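Local atomic coordinates of leucine aminopeptidase (Fimbriiglobus ruber, PDB entry 7D1B), a protein that probably acts as a zinc-dependent glutaminyl cyclase of the M28 peptidase family, converting N-terminal glutamine of peptides to pyroglutamate. Residues A[76-81]-A[109-114]; A[180-185]-A[209-214]. All blocks are in the same frame, centred on the assembly; numbering follows the deposited sequence. Where two conformers were deposited one is given.

Interaction 1 of 2, residues A[76-81]-A[109-114]; sequences KQQEVL and DMTNLI
Gln78 is the first residue of helix 76-81 to meet strand 109-114. Its CG stands beside the backbone N (chi1 -70°) and the chain beyond runs extended, which carries the amide across to Thr111: NE2 lies 3.5 Å from Thr111 CB, the two side chains crossing at a slant. A water joins them, accepting from Gln78 NE2 at 2.9 Å and standing 3.0 Å from Thr111 OG1, so the polar end of the contact is bridged rather than directly bonded. Gln78 OE1 has a weak hydrogen bond to Arg94 in strand 91-99. One turn on, Leu81 supplies the apolar end: its CB makes the closest approach, 3.8 Å from Leu113 CD2 in the conformer described. The same methyl lies 4.2 Å from the backbone O of Gln78, so it sits against the helix backbone as well as Leu81 CB. The axes of segments 76-81 and 109-114 run nearly parallel, 12° apart and 10.4 Å at closest approach, a spacing consistent with a helix layered on a sheet. Strand 108-117 lies between strands 91-99 and 178-184, and Leu81 also touches Leu183 of the latter, so helix 72-87 packs on more than one strand of this sheet.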
# COMPACT_ATOMS: atom_id res chain seq x y z
N LYS A 76 3.91 -18.10 -1.38
CA LYS A 76 2.60 -18.47 -0.84
C LYS A 76 1.66 -17.28 -0.80
O LYS A 76 0.49 -17.39 -1.17
CB LYS A 76 2.76 -19.08 0.55
CG LYS A 76 1.45 -19.44 1.23
CD LYS A 76 0.69 -20.52 0.49
CE LYS A 76 -0.54 -20.94 1.29
NZ LYS A 76 -1.32 -22.00 0.62
N GLN A 77 2.15 -16.13 -0.33
CA GLN A 77 1.32 -14.93 -0.31
C GLN A 77 0.81 -14.59 -1.71
O GLN A 77 -0.35 -14.19 -1.88
CB GLN A 77 2.12 -13.76 0.27
CG GLN A 77 1.45 -12.42 0.11
CD GLN A 77 2.18 -11.32 0.82
OE1 GLN A 77 1.56 -10.55 1.52
NE2 GLN A 77 3.51 -11.17 0.57
N GLN A 78 1.69 -14.68 -2.71
CA GLN A 78 1.27 -14.38 -4.08
C GLN A 78 0.15 -15.30 -4.53
O GLN A 78 -0.81 -14.85 -5.17
CB GLN A 78 2.46 -14.49 -5.03
CG GLN A 78 3.47 -13.38 -4.81
CD GLN A 78 4.83 -13.71 -5.40
OE1 GLN A 78 5.01 -14.78 -5.98
NE2 GLN A 78 5.77 -12.80 -5.28
N GLU A 79 0.23 -16.58 -4.17
CA GLU A 79 -0.83 -17.52 -4.54
C GLU A 79 -2.15 -17.17 -3.85
O GLU A 79 -3.22 -17.15 -4.48
CB GLU A 79 -0.42 -18.94 -4.19
CG GLU A 79 0.79 -19.42 -5.00
CD GLU A 79 1.43 -20.71 -4.51
OE1 GLU A 79 1.12 -21.17 -3.39
OE2 GLU A 79 2.27 -21.26 -5.25
N VAL A 80 -2.08 -16.90 -2.54
CA VAL A 80 -3.28 -16.54 -1.78
C VAL A 80 -3.94 -15.31 -2.39
O VAL A 80 -5.16 -15.28 -2.62
CB VAL A 80 -2.91 -16.31 -0.30
CG1 VAL A 80 -4.07 -15.66 0.44
CG2 VAL A 80 -2.49 -17.62 0.37
N LEU A 81 -3.15 -14.27 -2.63
CA LEU A 81 -3.71 -13.02 -3.14
C LEU A 81 -4.25 -13.19 -4.55
O LEU A 81 -5.32 -12.65 -4.87
CB LEU A 81 -2.65 -11.92 -3.11
CG LEU A 81 -2.27 -11.48 -1.69
CD1 LEU A 81 -1.02 -10.64 -1.71
CD2 LEU A 81 -3.40 -10.70 -1.02
N ASP A 109 14.71 -12.77 -6.98
CA ASP A 109 13.49 -12.67 -7.78
C ASP A 109 12.48 -11.81 -7.06
O ASP A 109 12.21 -12.02 -5.87
CB ASP A 109 12.89 -14.07 -7.96
CG ASP A 109 13.67 -14.92 -8.92
OD1 ASP A 109 14.12 -14.39 -9.95
OD2 ASP A 109 13.82 -16.12 -8.63
N MET A 110 11.92 -10.84 -7.78
CA MET A 110 10.89 -9.94 -7.28
C MET A 110 9.67 -10.06 -8.18
O MET A 110 9.80 -10.28 -9.40
CB MET A 110 11.39 -8.50 -7.32
CG MET A 110 12.60 -8.28 -6.49
SD MET A 110 12.06 -8.00 -4.80
CE MET A 110 13.61 -7.51 -3.99
N THR A 111 8.50 -9.87 -7.59
CA THR A 111 7.25 -9.88 -8.37
C THR A 111 6.31 -8.82 -7.82
O THR A 111 5.86 -8.94 -6.67
CB THR A 111 6.56 -11.25 -8.32
OG1 THR A 111 7.48 -12.28 -8.68
CG2 THR A 111 5.37 -11.29 -9.29
N ASN A 112 5.98 -7.81 -8.62
CA ASN A 112 4.85 -6.96 -8.26
C ASN A 112 3.57 -7.65 -8.73
O ASN A 112 3.56 -8.34 -9.75
CB ASN A 112 4.91 -5.61 -8.96
CG ASN A 112 6.11 -4.76 -8.56
OD1 ASN A 112 6.61 -4.84 -7.42
ND2 ASN A 112 6.56 -3.92 -9.49
N LEU A 113 2.50 -7.49 -7.97
CA LEU A 113 1.20 -8.05 -8.35
C LEU A 113 0.24 -6.90 -8.65
O LEU A 113 0.18 -5.93 -7.90
CB LEU A 113 0.63 -8.90 -7.22
CG LEU A 113 -0.31 -10.09 -7.43
CD1 LEU A 113 0.33 -11.11 -8.35
CD2 LEU A 113 -0.68 -10.75 -6.10
N ILE A 114 -0.51 -7.02 -9.74
CA ILE A 114 -1.49 -6.01 -10.09
C ILE A 114 -2.83 -6.71 -10.23
O ILE A 114 -2.97 -7.65 -11.01
CB ILE A 114 -1.14 -5.28 -11.40
CG1 ILE A 114 0.26 -4.65 -11.31
CG2 ILE A 114 -2.21 -4.24 -11.74
CD1 ILE A 114 0.83 -4.25 -12.66
O HOH W 1 8.51 -13.32 -6.02

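Interaction 2 of 2, residues A[180-185]-A[209-214]; sequences DFVLFD and EHFANG
Phe211 carries this contact, burying 65 Å² against Val182 and Phe184, which contribute about half as much each. With CG anti to the backbone N (chi1 179°), its ring projects from helix 209-214 toward strand 180-184 and presents a face to Val182, whose side chain comes from the opposite direction. Val182 CG1 sits 4.3 Å from the ring centroid and 25° off the ring normal, a CH-pi contact over the face. The second methyl shares in the packing: Val182 CG2 sits further out on the same side of the ring, 4.0 Å from Phe211 CE1.

Phe184 approaches the base of the same side chain. Its CE1 lies 3.8 Å from Phe211 CB, which is met at the edge of the Phe184 ring, near its plane. The centroids of the Phe184 and Phe211 rings are 5.9 Å apart and their planes are inclined at 70°, an offset edge-to-face pair with Phe184 giving the edge. With an alanine here instead of Phe211, Val182 would probably lose its aromatic face and Phe184 its ring partner, opening a gap between helix and strand.

The side chain of Phe184 is about 12 Å from the bound zinc ion, so this is buried core packing, not part of the metal site. Phe211 also touches Asn112 and Ile114 of strand 108-117, which places helix 206-218 across two adjacent strands, while Leu183, alternating with Val182 and Phe184, packs against helices 72-87 and 153-167.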
# COMPACT_ATOMS: atom_id res chain seq x y z
N ASP A 180 -6.50 -0.00 -10.29
CA ASP A 180 -5.51 -1.06 -10.18
C ASP A 180 -5.02 -1.13 -8.73
O ASP A 180 -4.56 -0.13 -8.18
CB ASP A 180 -4.32 -0.82 -11.11
CG ASP A 180 -4.73 -0.95 -12.55
OD1 ASP A 180 -5.64 -1.77 -12.82
OD2 ASP A 180 -4.19 -0.25 -13.42
N PHE A 181 -5.17 -2.31 -8.12
CA PHE A 181 -4.54 -2.60 -6.84
C PHE A 181 -3.13 -3.08 -7.18
O PHE A 181 -2.97 -4.07 -7.90
CB PHE A 181 -5.27 -3.74 -6.14
CG PHE A 181 -6.65 -3.40 -5.60
CD1 PHE A 181 -7.23 -2.13 -5.74
CD2 PHE A 181 -7.38 -4.38 -4.94
CE1 PHE A 181 -8.51 -1.86 -5.20
CE2 PHE A 181 -8.64 -4.11 -4.40
CZ PHE A 181 -9.21 -2.87 -4.53
N VAL A 182 -2.12 -2.37 -6.70
CA VAL A 182 -0.74 -2.70 -7.03
C VAL A 182 -0.01 -3.03 -5.74
O VAL A 182 0.03 -2.22 -4.80
CB VAL A 182 -0.04 -1.55 -7.80
CG1 VAL A 182 1.40 -1.94 -8.13
CG2 VAL A 182 -0.84 -1.19 -9.06
N LEU A 183 0.58 -4.23 -5.70
CA LEU A 183 1.38 -4.70 -4.57
C LEU A 183 2.84 -4.71 -4.99
O LEU A 183 3.23 -5.45 -5.91
CB LEU A 183 0.92 -6.08 -4.13
CG LEU A 183 -0.47 -5.99 -3.48
CD1 LEU A 183 -1.15 -7.33 -3.52
CD2 LEU A 183 -0.34 -5.47 -2.07
N PHE A 184 3.64 -3.86 -4.34
CA PHE A 184 5.06 -3.73 -4.66
C PHE A 184 5.89 -4.72 -3.85
O PHE A 184 5.83 -4.74 -2.62
CB PHE A 184 5.57 -2.33 -4.32
CG PHE A 184 4.86 -1.22 -5.05
CD1 PHE A 184 4.81 -1.18 -6.45
CD2 PHE A 184 4.26 -0.19 -4.34
CE1 PHE A 184 4.18 -0.12 -7.10
CE2 PHE A 184 3.63 0.86 -4.99
CZ PHE A 184 3.59 0.89 -6.37
N ASP A 185 6.70 -5.51 -4.55
CA ASP A 185 7.73 -6.29 -3.89
C ASP A 185 8.92 -5.39 -3.54
O ASP A 185 9.07 -4.27 -4.04
CB ASP A 185 8.17 -7.42 -4.82
CG ASP A 185 8.72 -8.65 -4.09
OD1 ASP A 185 9.05 -8.59 -2.87
OD2 ASP A 185 8.80 -9.71 -4.76
N GLU A 209 9.93 1.35 -7.98
CA GLU A 209 10.78 1.87 -9.05
C GLU A 209 10.58 1.07 -10.33
O GLU A 209 10.48 1.66 -11.42
CB GLU A 209 12.24 1.90 -8.61
CG GLU A 209 12.43 2.99 -7.57
CD GLU A 209 13.82 3.08 -6.99
OE1 GLU A 209 14.73 2.38 -7.48
OE2 GLU A 209 14.00 3.87 -6.05
N HIS A 210 10.49 -0.26 -10.22
CA HIS A 210 10.28 -1.09 -11.40
C HIS A 210 8.95 -0.76 -12.06
O HIS A 210 8.87 -0.58 -13.29
CB HIS A 210 10.32 -2.57 -11.01
CG HIS A 210 10.16 -3.48 -12.18
ND1 HIS A 210 11.21 -3.82 -13.00
CD2 HIS A 210 9.07 -4.13 -12.67
CE1 HIS A 210 10.78 -4.63 -13.95
NE2 HIS A 210 9.49 -4.83 -13.78
N PHE A 211 7.89 -0.65 -11.26
CA PHE A 211 6.57 -0.35 -11.79
C PHE A 211 6.57 1.01 -12.47
O PHE A 211 6.06 1.16 -13.59
CB PHE A 211 5.57 -0.37 -10.64
CG PHE A 211 4.16 -0.04 -11.07
CD1 PHE A 211 3.30 -1.03 -11.48
CD2 PHE A 211 3.72 1.28 -11.07
CE1 PHE A 211 2.00 -0.71 -11.90
CE2 PHE A 211 2.42 1.61 -11.46
CZ PHE A 211 1.57 0.61 -11.89
N ALA A 212 7.14 2.02 -11.81
CA ALA A 212 7.11 3.37 -12.36
C ALA A 212 7.93 3.44 -13.64
O ALA A 212 7.50 4.07 -14.61
CB ALA A 212 7.64 4.36 -11.33
N ASN A 213 9.10 2.80 -13.66
CA ASN A 213 9.90 2.80 -14.88
C ASN A 213 9.18 2.11 -16.02
O ASN A 213 9.26 2.55 -17.17
CB ASN A 213 11.24 2.11 -14.63
CG ASN A 213 12.17 2.96 -13.83
OD1 ASN A 213 12.03 4.18 -13.78
ND2 ASN A 213 13.14 2.32 -13.19
N GLY A 214 8.48 1.01 -15.72
CA GLY A 214 7.74 0.31 -16.76
C GLY A 214 6.64 1.18 -17.34
O GLY A 214 6.41 1.19 -18.56

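Overall arrangement
From the N terminus, interaction 1 closes first, when strand 108-117 returns to helix 72-87 after the intervening strand 91-99. Interaction 2 follows in series, joining strand 178-184 to helix 206-218 across a largely irregular connection. The two loops therefore neither nest nor cross, yet their centres are only 12 Å apart, because strands 108-117 and 178-184 are antiparallel neighbours in the mixed sheet. Leu113 O and Leu183 N, 2.8 Å apart, probably form a backbone hydrogen bond between them, and Thr111 N probably bonds to Asp185 OD2. Interaction 1 packs a helix on one face of the sheet and interaction 2 on the other, giving an alpha/beta/alpha sandwich.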